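Local coordinates for protein glucose dehydrogenase (Haloferax mediterranei, PDB 2B5V) that catalyses the zinc-dependent oxidation of D-glucose and related aldose sugars, using NADP(+) in preference to NAD(+) as the electron acceptor, at residues G94-F99 / D109-E114; E100-D105 / N303-H308; P211-D216 / D344-K349. All coordinates share one frame; numbering follows the deposited sequence.

Contact 1 of 3, residues G94-F99 / D109-E114; sequences GTNEYF and DGMYFE
N96 and M111 carry this contact, and the flat amide of N96 is used at both ends. Its ND2 donates to the carbonyl O of M111 at 3.1 Å, with an N-H...O angle of 150° and the acceptor almost exactly in the amide plane. Its OD1 accepts from the backbone N of F99 at 3.2 Å, and weakly from that of Y98. Chi1 of 57° places CG between the backbone N and the carbonyl carbon, and the second torsion then turns OD1 to the helix start and ND2 to M111. Removing the amide, an alanine here would probably leave F99 N without its side-chain acceptor and the M111 carbonyl without this donor. M111 bends at its last torsion, so that CE comes back to 3.6 Å from N96 CB. Its SD approaches the Y98 ring at the edge, 4.0 Å from CE1 and 75° off the ring normal, a Met-aromatic contact in which the two side chains cross at about a right angle. F99 also presents an edge: CE1 lies 3.4 Å from M111 O, and CZ 4.0 Å from Y112 CB. Beyond the two segments, Y98 packs on N266 of the second subunit, and the Y112 ring makes a cation-pi contact with R88. The arrangement is a helix N-cap whose asparagine also grips the approach to strand 113-115, which bears the substrate-binding E114 of the GroES-like domain.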
ATOM      1  N   GLY A  94      19.374  -4.888 -24.460  1.00 63.03           N
ATOM      2  CA  GLY A  94      19.726  -3.500 -24.221  1.00 58.43           C
ATOM      3  C   GLY A  94      18.909  -2.753 -23.173  1.00 53.67           C
ATOM      4  O   GLY A  94      17.928  -3.247 -22.609  1.00 43.29           O
ATOM      5  N   THR A  95      19.336  -1.525 -22.926  1.00 45.07           N
ATOM      6  CA  THR A  95      18.710  -0.655 -21.956  1.00 45.90           C
ATOM      7  C   THR A  95      17.213  -0.488 -22.212  1.00 40.81           C
ATOM      8  O   THR A  95      16.679  -0.992 -23.185  1.00 50.28           O
ATOM      9  CB  THR A  95      19.389   0.718 -22.000  1.00 48.88           C
ATOM     10  OG1 THR A  95      18.874   1.554 -20.959  1.00 67.80           O
ATOM     11  CG2 THR A  95      19.142   1.372 -23.353  1.00 46.99           C
ATOM     12  N   ASN A  96      16.544   0.200 -21.297  1.00 38.46           N
ATOM     13  CA  ASN A  96      15.120   0.485 -21.390  1.00 33.76           C
ATOM     14  C   ASN A  96      14.845   1.651 -20.465  1.00 33.90           C
ATOM     15  O   ASN A  96      15.765   2.168 -19.827  1.00 33.74           O
ATOM     16  CB  ASN A  96      14.254  -0.728 -21.012  1.00 34.11           C
ATOM     17  CG  ASN A  96      14.548  -1.272 -19.606  1.00 50.00           C
ATOM     18  OD1 ASN A  96      14.691  -0.520 -18.637  1.00 45.65           O
ATOM     19  ND2 ASN A  96      14.615  -2.588 -19.498  1.00 28.89           N
ATOM     20  N   GLU A  97      13.586   2.061 -20.381  1.00 36.84           N
ATOM     21  CA  GLU A  97      13.207   3.201 -19.562  1.00 34.27           C
ATOM     22  C   GLU A  97      13.598   3.098 -18.078  1.00 36.91           C
ATOM     23  O   GLU A  97      13.952   4.100 -17.439  1.00 37.50           O
ATOM     24  CB  GLU A  97      11.691   3.437 -19.671  1.00 30.89           C
ATOM     25  CG  GLU A  97      10.861   2.449 -18.855  1.00 60.65           C
ATOM     26  CD  GLU A  97       9.373   2.762 -18.872  1.00 68.90           C
ATOM     27  OE1 GLU A  97       8.764   2.682 -19.958  1.00 85.69           O
ATOM     28  OE2 GLU A  97       8.815   3.088 -17.798  1.00 72.16           O
ATOM     29  N   TYR A  98      13.516   1.903 -17.511  1.00 34.93           N
ATOM     30  CA  TYR A  98      13.882   1.770 -16.105  1.00 26.04           C
ATOM     31  C   TYR A  98      15.346   2.091 -15.869  1.00 27.41           C
ATOM     32  O   TYR A  98      15.702   2.739 -14.877  1.00 33.84           O
ATOM     33  CB  TYR A  98      13.531   0.374 -15.628  1.00 30.66           C
ATOM     34  CG  TYR A  98      12.039   0.187 -15.674  1.00 38.32           C
ATOM     35  CD1 TYR A  98      11.428  -0.496 -16.727  1.00 38.01           C
ATOM     36  CD2 TYR A  98      11.224   0.767 -14.695  1.00 39.84           C
ATOM     37  CE1 TYR A  98      10.043  -0.597 -16.803  1.00 30.60           C
ATOM     38  CE2 TYR A  98       9.842   0.674 -14.766  1.00 37.17           C
ATOM     39  CZ  TYR A  98       9.263  -0.008 -15.823  1.00 40.93           C
ATOM     40  OH  TYR A  98       7.899  -0.089 -15.902  1.00 46.81           O
ATOM     41  N   PHE A  99      16.205   1.665 -16.785  1.00 32.54           N
ATOM     42  CA  PHE A  99      17.609   1.961 -16.625  1.00 33.94           C
ATOM     43  C   PHE A  99      17.884   3.404 -17.085  1.00 43.13           C
ATOM     44  O   PHE A  99      18.685   4.119 -16.476  1.00 39.59           O
ATOM     45  CB  PHE A  99      18.449   0.934 -17.388  1.00 25.36           C
ATOM     46  CG  PHE A  99      18.514  -0.414 -16.714  1.00 30.55           C
ATOM     47  CD1 PHE A  99      17.534  -1.378 -16.942  1.00 24.21           C
ATOM     48  CD2 PHE A  99      19.554  -0.712 -15.843  1.00 24.33           C
ATOM     49  CE1 PHE A  99      17.594  -2.621 -16.305  1.00 24.33           C
ATOM     50  CE2 PHE A  99      19.633  -1.953 -15.203  1.00 22.02           C
ATOM     51  CZ  PHE A  99      18.656  -2.911 -15.430  1.00 24.07           C
ATOM     52  N   ASP A 109       9.680  -7.987 -14.436  1.00 35.57           N
ATOM     53  CA  ASP A 109      10.231  -9.257 -14.846  1.00 33.27           C
ATOM     54  C   ASP A 109      10.590  -9.202 -16.334  1.00 45.29           C
ATOM     55  O   ASP A 109       9.851  -8.619 -17.148  1.00 42.16           O
ATOM     56  CB  ASP A 109       9.193 -10.342 -14.575  1.00 48.15           C
ATOM     57  CG  ASP A 109       9.697 -11.723 -14.904  1.00 67.58           C
ATOM     58  OD1 ASP A 109      10.730 -12.135 -14.332  1.00 77.28           O
ATOM     59  OD2 ASP A 109       9.055 -12.396 -15.733  1.00 75.58           O
ATOM     60  N   GLY A 110      11.739  -9.774 -16.684  1.00 40.28           N
ATOM     61  CA  GLY A 110      12.164  -9.794 -18.075  1.00 29.80           C
ATOM     62  C   GLY A 110      12.839  -8.533 -18.579  1.00 32.91           C
ATOM     63  O   GLY A 110      13.402  -8.527 -19.675  1.00 34.93           O
ATOM     64  N   MET A 111      12.796  -7.455 -17.808  1.00 27.11           N
ATOM     65  CA  MET A 111      13.455  -6.220 -18.249  1.00 30.93           C
ATOM     66  C   MET A 111      14.760  -5.922 -17.504  1.00 28.12           C
ATOM     67  O   MET A 111      15.194  -4.766 -17.413  1.00 28.57           O
ATOM     68  CB  MET A 111      12.480  -5.039 -18.150  1.00 32.94           C
ATOM     69  CG  MET A 111      11.344  -5.159 -19.183  1.00 40.41           C
ATOM     70  SD  MET A 111      10.284  -3.712 -19.274  1.00 50.50           S
ATOM     71  CE  MET A 111      11.284  -2.648 -20.295  1.00 53.64           C
ATOM     72  N   TYR A 112      15.399  -6.979 -17.005  1.00 28.44           N
ATOM     73  CA  TYR A 112      16.673  -6.835 -16.298  1.00 31.09           C
ATOM     74  C   TYR A 112      17.324  -8.162 -16.054  1.00 25.96           C
ATOM     75  O   TYR A 112      16.701  -9.215 -16.198  1.00 27.77           O
ATOM     76  CB  TYR A 112      16.469  -6.186 -14.920  1.00 22.04           C
ATOM     77  CG  TYR A 112      15.644  -7.049 -13.967  1.00 30.50           C
ATOM     78  CD1 TYR A 112      16.238  -8.091 -13.248  1.00 28.51           C
ATOM     79  CD2 TYR A 112      14.252  -6.885 -13.860  1.00 33.16           C
ATOM     80  CE1 TYR A 112      15.470  -8.962 -12.455  1.00 29.32           C
ATOM     81  CE2 TYR A 112      13.466  -7.756 -13.066  1.00 29.36           C
ATOM     82  CZ  TYR A 112      14.090  -8.791 -12.374  1.00 34.80           C
ATOM     83  OH  TYR A 112      13.354  -9.681 -11.626  1.00 39.98           O
ATOM     84  N   PHE A 113      18.597  -8.095 -15.684  1.00 28.49           N
ATOM     85  CA  PHE A 113      19.322  -9.272 -15.240  1.00 29.93           C
ATOM     86  C   PHE A 113      19.743  -8.914 -13.816  1.00 21.53           C
ATOM     87  O   PHE A 113      19.875  -7.727 -13.500  1.00 22.34           O
ATOM     88  CB  PHE A 113      20.611  -9.506 -16.029  1.00 29.91           C
ATOM     89  CG  PHE A 113      20.404 -10.072 -17.392  1.00 36.04           C
ATOM     90  CD1 PHE A 113      19.211 -10.711 -17.730  1.00 34.94           C
ATOM     91  CD2 PHE A 113      21.411  -9.964 -18.350  1.00 36.49           C
ATOM     92  CE1 PHE A 113      19.024 -11.235 -19.020  1.00 36.01           C
ATOM     93  CE2 PHE A 113      21.232 -10.483 -19.632  1.00 35.59           C
ATOM     94  CZ  PHE A 113      20.043 -11.114 -19.964  1.00 35.33           C
ATOM     95  N   GLU A 114      19.949  -9.920 -12.972  1.00 20.72           N
ATOM     96  CA  GLU A 114      20.476  -9.694 -11.615  1.00 21.44           C
ATOM     97  C   GLU A 114      21.707 -10.560 -11.537  1.00 22.48           C
ATOM     98  O   GLU A 114      21.612 -11.796 -11.589  1.00 26.79           O
ATOM     99  CB  GLU A 114      19.487 -10.091 -10.519  1.00 24.75           C
ATOM    100  CG  GLU A 114      18.400  -9.045 -10.345  1.00 21.36           C
ATOM    101  CD  GLU A 114      17.304  -9.449  -9.366  1.00 27.64           C
ATOM    102  OE1 GLU A 114      17.261 -10.625  -8.935  1.00 30.27           O
ATOM    103  OE2 GLU A 114      16.477  -8.579  -9.056  1.00 30.12           O
TER

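Contact 2 of 3, residues E100-D105 / N303-H308; sequences ERDQPD and NSHVEH
P104 sets its CG over one face of the H305 imidazole, the two side chains crossing at about a right angle; CG lies 3.7 Å from the H305 ring centroid and 29° off its normal, a CH-pi contact. The opposite imidazole face is met by V306 CG2, so the ring lies between two apolar groups. Obliquely to the ring, the carbonyl O of D102 lies 3.5 Å from H305 CD2. D105 also crosses H305 at about a right angle, yet its carboxylate plane is only 9° from that of the ring; D105 OD1 is 3.5 Å from H305 CB, and D105 CB rests 3.5 Å from N303 ND2. In the next shell, H305 N donates to H308 ND1 at 3.0 Å, nearly straight at 178° and in the ring plane. Helix 149-164 supplies the strongest polar partners: K157 forms a salt bridge with D105 OD2, and E160 is hydrogen-bonded to H308 NE2. Because H308 ND1 serves as an acceptor, the NE2 proton is probably the one directed to E160, a chain of bonds that would fix the rotation of this ring. Apolar and van der Waals contacts thus join the segments, while the D105 carboxylate and H308 NE2 find partners on helix 149-164 and the buried S304 N finds none, beside N303, whose backbone N binds the carboxamide oxygen O7N of NADP.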
ATOM      1  N   GLU A 100      17.173   3.851 -18.120  1.00 43.88           N
ATOM      2  CA  GLU A 100      17.352   5.212 -18.634  1.00 42.63           C
ATOM      3  C   GLU A 100      17.120   6.263 -17.570  1.00 36.34           C
ATOM      4  O   GLU A 100      17.930   7.177 -17.383  1.00 39.60           O
ATOM      5  CB  GLU A 100      16.405   5.454 -19.797  1.00 40.58           C
ATOM      6  CG  GLU A 100      16.805   4.694 -21.044  1.00 67.89           C
ATOM      7  CD  GLU A 100      18.078   5.244 -21.644  1.00 86.97           C
ATOM      8  OE1 GLU A 100      18.022   6.359 -22.207  1.00 95.64           O
ATOM      9  OE2 GLU A 100      19.129   4.572 -21.542  1.00 93.45           O
ATOM     10  N   ARG A 101      16.010   6.108 -16.856  1.00 35.42           N
ATOM     11  CA  ARG A 101      15.620   7.018 -15.789  1.00 32.69           C
ATOM     12  C   ARG A 101      16.272   6.721 -14.454  1.00 35.15           C
ATOM     13  O   ARG A 101      15.973   7.384 -13.462  1.00 43.70           O
ATOM     14  CB  ARG A 101      14.112   6.964 -15.589  1.00 42.28           C
ATOM     15  CG  ARG A 101      13.297   7.553 -16.720  1.00 65.04           C
ATOM     16  CD  ARG A 101      11.808   7.449 -16.389  1.00 88.85           C
ATOM     17  NE  ARG A 101      10.992   8.361 -17.188  1.00 99.70           N
ATOM     18  CZ  ARG A 101      10.936   9.677 -17.002  1.00 99.70           C
ATOM     19  NH1 ARG A 101      11.648  10.244 -16.034  1.00 99.70           N
ATOM     20  NH2 ARG A 101      10.173  10.429 -17.788  1.00 99.70           N
ATOM     21  N   ASP A 102      17.137   5.713 -14.413  1.00 43.27           N
ATOM     22  CA  ASP A 102      17.808   5.351 -13.167  1.00 38.67           C
ATOM     23  C   ASP A 102      16.942   4.732 -12.076  1.00 28.48           C
ATOM     24  O   ASP A 102      17.140   5.034 -10.892  1.00 27.04           O
ATOM     25  CB  ASP A 102      18.531   6.559 -12.557  1.00 43.87           C
ATOM     26  CG  ASP A 102      19.762   6.944 -13.322  1.00 59.75           C
ATOM     27  OD1 ASP A 102      20.647   6.078 -13.488  1.00 71.91           O
ATOM     28  OD2 ASP A 102      19.845   8.110 -13.754  1.00 77.60           O
ATOM     29  N   GLN A 103      15.994   3.879 -12.451  1.00 31.32           N
ATOM     30  CA  GLN A 103      15.170   3.191 -11.458  1.00 32.58           C
ATOM     31  C   GLN A 103      15.138   1.716 -11.851  1.00 29.80           C
ATOM     32  O   GLN A 103      14.059   1.146 -11.971  1.00 30.13           O
ATOM     33  CB  GLN A 103      13.696   3.679 -11.448  1.00 36.13           C
ATOM     34  CG  GLN A 103      13.388   5.068 -11.932  1.00 50.13           C
ATOM     35  CD  GLN A 103      11.908   5.447 -11.692  1.00 51.40           C
ATOM     36  OE1 GLN A 103      10.984   5.006 -12.408  1.00 45.27           O
ATOM     37  NE2 GLN A 103      11.690   6.260 -10.672  1.00 34.80           N
ATOM     38  N   PRO A 104      16.305   1.075 -12.057  1.00 26.28           N
ATOM     39  CA  PRO A 104      16.227  -0.345 -12.440  1.00 16.96           C
ATOM     40  C   PRO A 104      15.584  -1.248 -11.382  1.00 19.44           C
ATOM     41  O   PRO A 104      15.106  -2.347 -11.684  1.00 25.70           O
ATOM     42  CB  PRO A 104      17.685  -0.725 -12.732  1.00 23.57           C
ATOM     43  CG  PRO A 104      18.502   0.243 -11.899  1.00 28.18           C
ATOM     44  CD  PRO A 104      17.706   1.557 -12.013  1.00 23.81           C
ATOM     45  N   ASP A 105      15.576  -0.795 -10.147  1.00 26.03           N
ATOM     46  CA  ASP A 105      14.981  -1.590  -9.083  1.00 23.56           C
ATOM     47  C   ASP A 105      13.475  -1.695  -9.271  1.00 26.16           C
ATOM     48  O   ASP A 105      12.848  -2.550  -8.646  1.00 20.83           O
ATOM     49  CB  ASP A 105      15.262  -0.977  -7.706  1.00 25.64           C
ATOM     50  CG  ASP A 105      14.825   0.465  -7.616  1.00 25.27           C
ATOM     51  OD1 ASP A 105      15.401   1.315  -8.342  1.00 24.85           O
ATOM     52  OD2 ASP A 105      13.900   0.747  -6.828  1.00 21.97           O
ATOM     53  N   ASN A 303      14.728  -5.567  -4.539  1.00 20.43           N
ATOM     54  CA  ASN A 303      15.969  -4.957  -5.000  1.00 23.66           C
ATOM     55  C   ASN A 303      16.189  -3.556  -4.404  1.00 27.56           C
ATOM     56  O   ASN A 303      15.602  -3.213  -3.393  1.00 21.42           O
ATOM     57  CB  ASN A 303      15.921  -4.880  -6.530  1.00 22.66           C
ATOM     58  CG  ASN A 303      17.297  -4.758  -7.160  1.00 33.15           C
ATOM     59  OD1 ASN A 303      18.130  -5.684  -7.071  1.00 25.95           O
ATOM     60  ND2 ASN A 303      17.546  -3.620  -7.811  1.00 21.16           N
ATOM     61  N   SER A 304      17.030  -2.747  -5.036  1.00 22.88           N
ATOM     62  CA  SER A 304      17.316  -1.422  -4.495  1.00 28.73           C
ATOM     63  C   SER A 304      18.297  -0.757  -5.422  1.00 22.01           C
ATOM     64  O   SER A 304      18.903  -1.416  -6.237  1.00 22.28           O
ATOM     65  CB  SER A 304      17.959  -1.564  -3.119  1.00 30.15           C
ATOM     66  OG  SER A 304      19.032  -2.499  -3.187  1.00 23.70           O
ATOM     67  N   HIS A 305      18.486   0.544  -5.274  1.00 21.64           N
ATOM     68  CA  HIS A 305      19.408   1.210  -6.161  1.00 25.69           C
ATOM     69  C   HIS A 305      20.401   2.103  -5.434  1.00 22.33           C
ATOM     70  O   HIS A 305      20.455   2.114  -4.193  1.00 19.85           O
ATOM     71  CB  HIS A 305      18.661   1.977  -7.252  1.00 34.95           C
ATOM     72  CG  HIS A 305      19.498   2.234  -8.470  1.00 40.98           C
ATOM     73  ND1 HIS A 305      20.230   1.239  -9.097  1.00 29.83           N
ATOM     74  CD2 HIS A 305      19.751   3.375  -9.151  1.00 33.83           C
ATOM     75  CE1 HIS A 305      20.898   1.766 -10.108  1.00 36.05           C
ATOM     76  NE2 HIS A 305      20.625   3.059 -10.164  1.00 41.30           N
ATOM     77  N   VAL A 306      21.194   2.844  -6.200  1.00 24.94           N
ATOM     78  CA  VAL A 306      22.269   3.633  -5.608  1.00 29.82           C
ATOM     79  C   VAL A 306      21.964   4.432  -4.334  1.00 26.88           C
ATOM     80  O   VAL A 306      22.673   4.281  -3.334  1.00 24.10           O
ATOM     81  CB  VAL A 306      22.940   4.533  -6.687  1.00 23.92           C
ATOM     82  CG1 VAL A 306      24.067   5.362  -6.074  1.00 28.50           C
ATOM     83  CG2 VAL A 306      23.518   3.634  -7.808  1.00 18.98           C
ATOM     84  N   GLU A 307      20.909   5.245  -4.357  1.00 25.13           N
ATOM     85  CA  GLU A 307      20.537   6.051  -3.204  1.00 31.91           C
ATOM     86  C   GLU A 307      20.356   5.230  -1.927  1.00 22.43           C
ATOM     87  O   GLU A 307      20.653   5.698  -0.842  1.00 18.41           O
ATOM     88  CB  GLU A 307      19.242   6.822  -3.502  1.00 36.90           C
ATOM     89  CG  GLU A 307      19.311   7.676  -4.767  1.00 78.91           C
ATOM     90  CD  GLU A 307      18.117   8.615  -4.910  1.00 93.36           C
ATOM     91  OE1 GLU A 307      17.978   9.538  -4.079  1.00 97.68           O
ATOM     92  OE2 GLU A 307      17.317   8.427  -5.851  1.00 99.70           O
ATOM     93  N   HIS A 308      19.889   3.994  -2.060  1.00 24.03           N
ATOM     94  CA  HIS A 308      19.659   3.118  -0.899  1.00 17.49           C
ATOM     95  C   HIS A 308      20.979   2.533  -0.365  1.00 18.86           C
ATOM     96  O   HIS A 308      21.139   2.329   0.833  1.00 21.42           O
ATOM     97  CB  HIS A 308      18.713   1.986  -1.329  1.00 12.89           C
ATOM     98  CG  HIS A 308      17.441   2.486  -1.927  1.00 19.35           C
ATOM     99  ND1 HIS A 308      17.017   2.137  -3.193  1.00 26.86           N
ATOM    100  CD2 HIS A 308      16.506   3.341  -1.437  1.00 27.43           C
ATOM    101  CE1 HIS A 308      15.876   2.756  -3.455  1.00 29.43           C
ATOM    102  NE2 HIS A 308      15.548   3.494  -2.406  1.00 20.03           N
TER

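Contact 3 of 3, residues P211-D216 / D344-K349; sequences PDPTID and DDTTIK
P213 and T346 bring the two backbones closest, with CA atoms 6.3 Å apart, where the first turn of helix 213-220 meets the type I beta turn from D344 to T347. The proline ring lies against that turn: P213 CG is 4.0 Å from T346 CA and 4.0 Å from D345 O. T214 CG2 touches I348 CD1 at 4.0 Å as the two side chains cross obliquely, and I348 also packs on L186 of helix 183-194. The turn is braced from within, T346 OG1 donating to D344 OD1 from above the carboxylate plane and T347 OG1 donating to D344 O in the carbonyl plane, on a lone pair.

D212 caps the helix. Its carboxylate swings opposite the backbone N (chi1 177°), bringing OD1 to the first-turn amides, where it collects three bonds, from T214 N, I215 N and T214 OG1; it offers its anti lone pair to I215 N. T214 OG1 is bonded in addition to N181, an NADP-binding residue. The other oxygen faces the second segment: D212 OD2 and D345 OD1 stand 4.4 Å apart, their carboxylate planes inclined by 60°. One water bridges the pair, donating to D212 OD2 at 2.9 Å and to D345 OD1 at 3.0 Å. R208 supplies the opposite charge through a salt bridge to D212 OD2 and a long, weak ion pair with D345 OD2. Since R208 itself binds NADP(+), D212, and to a lesser degree D345, probably helps orient its guanidinium, with water and arginine easing the like-charge approach at the cofactor site.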
ATOM      1  N   PRO A 211      18.092 -23.414  23.283  1.00 33.08           N
ATOM      2  CA  PRO A 211      18.918 -22.238  23.017  1.00 34.29           C
ATOM      3  C   PRO A 211      19.138 -22.048  21.506  1.00 28.32           C
ATOM      4  O   PRO A 211      19.366 -23.010  20.765  1.00 26.61           O
ATOM      5  CB  PRO A 211      20.219 -22.557  23.767  1.00 36.25           C
ATOM      6  CG  PRO A 211      20.339 -24.075  23.576  1.00 23.34           C
ATOM      7  CD  PRO A 211      18.900 -24.538  23.815  1.00 26.47           C
ATOM      8  N   ASP A 212      19.106 -20.801  21.054  1.00 32.80           N
ATOM      9  CA  ASP A 212      19.276 -20.515  19.616  1.00 25.25           C
ATOM     10  C   ASP A 212      19.890 -19.118  19.525  1.00 19.86           C
ATOM     11  O   ASP A 212      19.404 -18.167  20.164  1.00 25.70           O
ATOM     12  CB  ASP A 212      17.905 -20.602  18.923  1.00 21.27           C
ATOM     13  CG  ASP A 212      17.979 -20.249  17.454  1.00 23.42           C
ATOM     14  OD1 ASP A 212      18.117 -19.042  17.171  1.00 24.58           O
ATOM     15  OD2 ASP A 212      17.922 -21.176  16.616  1.00 23.25           O
ATOM     16  N   PRO A 213      20.975 -18.975  18.750  1.00 23.58           N
ATOM     17  CA  PRO A 213      21.631 -17.680  18.624  1.00 22.47           C
ATOM     18  C   PRO A 213      20.755 -16.593  17.987  1.00 29.81           C
ATOM     19  O   PRO A 213      21.017 -15.407  18.222  1.00 24.77           O
ATOM     20  CB  PRO A 213      22.876 -18.004  17.787  1.00 19.80           C
ATOM     21  CG  PRO A 213      22.324 -19.017  16.822  1.00 25.32           C
ATOM     22  CD  PRO A 213      21.524 -19.928  17.759  1.00 26.32           C
ATOM     23  N   THR A 214      19.746 -16.966  17.181  1.00 25.26           N
ATOM     24  CA  THR A 214      18.916 -15.911  16.604  1.00 26.46           C
ATOM     25  C   THR A 214      18.018 -15.358  17.700  1.00 29.79           C
ATOM     26  O   THR A 214      17.781 -14.160  17.756  1.00 26.05           O
ATOM     27  CB  THR A 214      18.037 -16.368  15.406  1.00 19.57           C
ATOM     28  OG1 THR A 214      16.992 -17.244  15.846  1.00 24.47           O
ATOM     29  CG2 THR A 214      18.895 -17.048  14.365  1.00 28.77           C
ATOM     30  N   ILE A 215      17.530 -16.228  18.584  1.00 29.33           N
ATOM     31  CA  ILE A 215      16.693 -15.770  19.690  1.00 24.34           C
ATOM     32  C   ILE A 215      17.537 -14.841  20.560  1.00 24.81           C
ATOM     33  O   ILE A 215      17.048 -13.801  20.999  1.00 26.60           O
ATOM     34  CB  ILE A 215      16.125 -16.969  20.529  1.00 19.24           C
ATOM     35  CG1 ILE A 215      15.106 -17.743  19.672  1.00 21.98           C
ATOM     36  CG2 ILE A 215      15.420 -16.443  21.812  1.00 24.07           C
ATOM     37  CD1 ILE A 215      14.562 -19.033  20.319  1.00 22.25           C
ATOM     38  N   ASP A 216      18.811 -15.194  20.784  1.00 24.29           N
ATOM     39  CA  ASP A 216      19.709 -14.347  21.595  1.00 29.04           C
ATOM     40  C   ASP A 216      19.906 -12.937  20.982  1.00 26.52           C
ATOM     41  O   ASP A 216      19.946 -11.938  21.694  1.00 23.93           O
ATOM     42  CB  ASP A 216      21.103 -14.985  21.749  1.00 29.52           C
ATOM     43  CG  ASP A 216      21.086 -16.280  22.567  1.00 26.91           C
ATOM     44  OD1 ASP A 216      20.116 -16.516  23.314  1.00 26.51           O
ATOM     45  OD2 ASP A 216      22.068 -17.049  22.452  1.00 27.53           O
ATOM     46  N   ASP A 344      22.922 -24.388   8.964  1.00 35.98           N
ATOM     47  CA  ASP A 344      22.212 -25.020  10.065  1.00 34.51           C
ATOM     48  C   ASP A 344      21.689 -23.888  10.940  1.00 37.54           C
ATOM     49  O   ASP A 344      21.990 -22.711  10.699  1.00 29.47           O
ATOM     50  CB  ASP A 344      23.126 -25.948  10.858  1.00 36.62           C
ATOM     51  CG  ASP A 344      24.346 -25.246  11.388  1.00 37.55           C
ATOM     52  OD1 ASP A 344      24.201 -24.162  11.994  1.00 43.04           O
ATOM     53  OD2 ASP A 344      25.457 -25.784  11.205  1.00 56.29           O
ATOM     54  N   ASP A 345      20.911 -24.235  11.954  1.00 28.69           N
ATOM     55  CA  ASP A 345      20.324 -23.225  12.824  1.00 29.46           C
ATOM     56  C   ASP A 345      21.309 -22.253  13.453  1.00 37.42           C
ATOM     57  O   ASP A 345      20.943 -21.105  13.740  1.00 36.40           O
ATOM     58  CB  ASP A 345      19.519 -23.890  13.941  1.00 29.31           C
ATOM     59  CG  ASP A 345      18.197 -24.424  13.464  1.00 36.09           C
ATOM     60  OD1 ASP A 345      17.441 -24.935  14.317  1.00 45.98           O
ATOM     61  OD2 ASP A 345      17.903 -24.325  12.246  1.00 37.77           O
ATOM     62  N   THR A 346      22.542 -22.694  13.672  1.00 29.66           N
ATOM     63  CA  THR A 346      23.521 -21.828  14.307  1.00 28.62           C
ATOM     64  C   THR A 346      24.334 -20.968  13.359  1.00 30.39           C
ATOM     65  O   THR A 346      25.137 -20.152  13.814  1.00 33.79           O
ATOM     66  CB  THR A 346      24.473 -22.649  15.237  1.00 33.73           C
ATOM     67  OG1 THR A 346      25.220 -23.586  14.467  1.00 35.25           O
ATOM     68  CG2 THR A 346      23.654 -23.420  16.275  1.00 28.48           C
ATOM     69  N   THR A 347      24.127 -21.116  12.049  1.00 23.10           N
ATOM     70  CA  THR A 347      24.869 -20.288  11.098  1.00 34.62           C
ATOM     71  C   THR A 347      23.879 -19.221  10.643  1.00 35.57           C
ATOM     72  O   THR A 347      22.767 -19.527  10.256  1.00 30.47           O
ATOM     73  CB  THR A 347      25.403 -21.124   9.901  1.00 28.95           C
ATOM     74  OG1 THR A 347      24.323 -21.493   9.042  1.00 60.27           O
ATOM     75  CG2 THR A 347      26.075 -22.399  10.434  1.00 29.71           C
ATOM     76  N   ILE A 348      24.273 -17.958  10.730  1.00 34.22           N
ATOM     77  CA  ILE A 348      23.366 -16.886  10.363  1.00 30.59           C
ATOM     78  C   ILE A 348      23.812 -16.239   9.055  1.00 29.40           C
ATOM     79  O   ILE A 348      23.137 -16.382   8.052  1.00 29.83           O
ATOM     80  CB  ILE A 348      23.252 -15.878  11.538  1.00 44.23           C
ATOM     81  CG1 ILE A 348      22.701 -16.626  12.762  1.00 27.63           C
ATOM     82  CG2 ILE A 348      22.331 -14.700  11.181  1.00 33.79           C
ATOM     83  CD1 ILE A 348      22.690 -15.808  14.031  1.00 22.98           C
ATOM     84  N   LYS A 349      24.944 -15.548   9.044  1.00 25.87           N
ATOM     85  CA  LYS A 349      25.397 -14.931   7.786  1.00 22.67           C
ATOM     86  C   LYS A 349      26.828 -15.355   7.589  1.00 25.32           C
ATOM     87  O   LYS A 349      27.647 -15.228   8.514  1.00 24.72           O
ATOM     88  CB  LYS A 349      25.382 -13.392   7.868  1.00 20.12           C
ATOM     89  CG  LYS A 349      24.829 -12.717   6.633  1.00 39.19           C
ATOM     90  CD  LYS A 349      25.573 -13.032   5.375  1.00 33.79           C
ATOM     91  CE  LYS A 349      25.029 -12.216   4.202  1.00 37.71           C
ATOM     92  NZ  LYS A 349      23.857 -12.826   3.503  1.00 31.57           N
TER
HETATM   93  O   HOH W   1      17.595 -23.965  17.195  1.00 28.73           O

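From the N terminus, contact 1 is the first to close, shutting the short loop between residues 94-99 and 109-114 within the GroES-like domain. Contact 2 starts inside that loop, at 100-105, and reaches forward to 303-308, so the two cross; they also touch, with a probable hydrogen bond from Q103 N to Y98 O. Contact 2 thereby ties the GroES-like part to the start of helix 306-318 in the nucleotide-binding part. Contact 3 opens within the span of contact 2 and closes beyond it, crossing it, and joins the start of helix 213-220 to the loop between strands 328-333 and 349-353. The centres of contacts 1 and 3, in series, are about 37 Å apart, on opposite sides of the chain's centre.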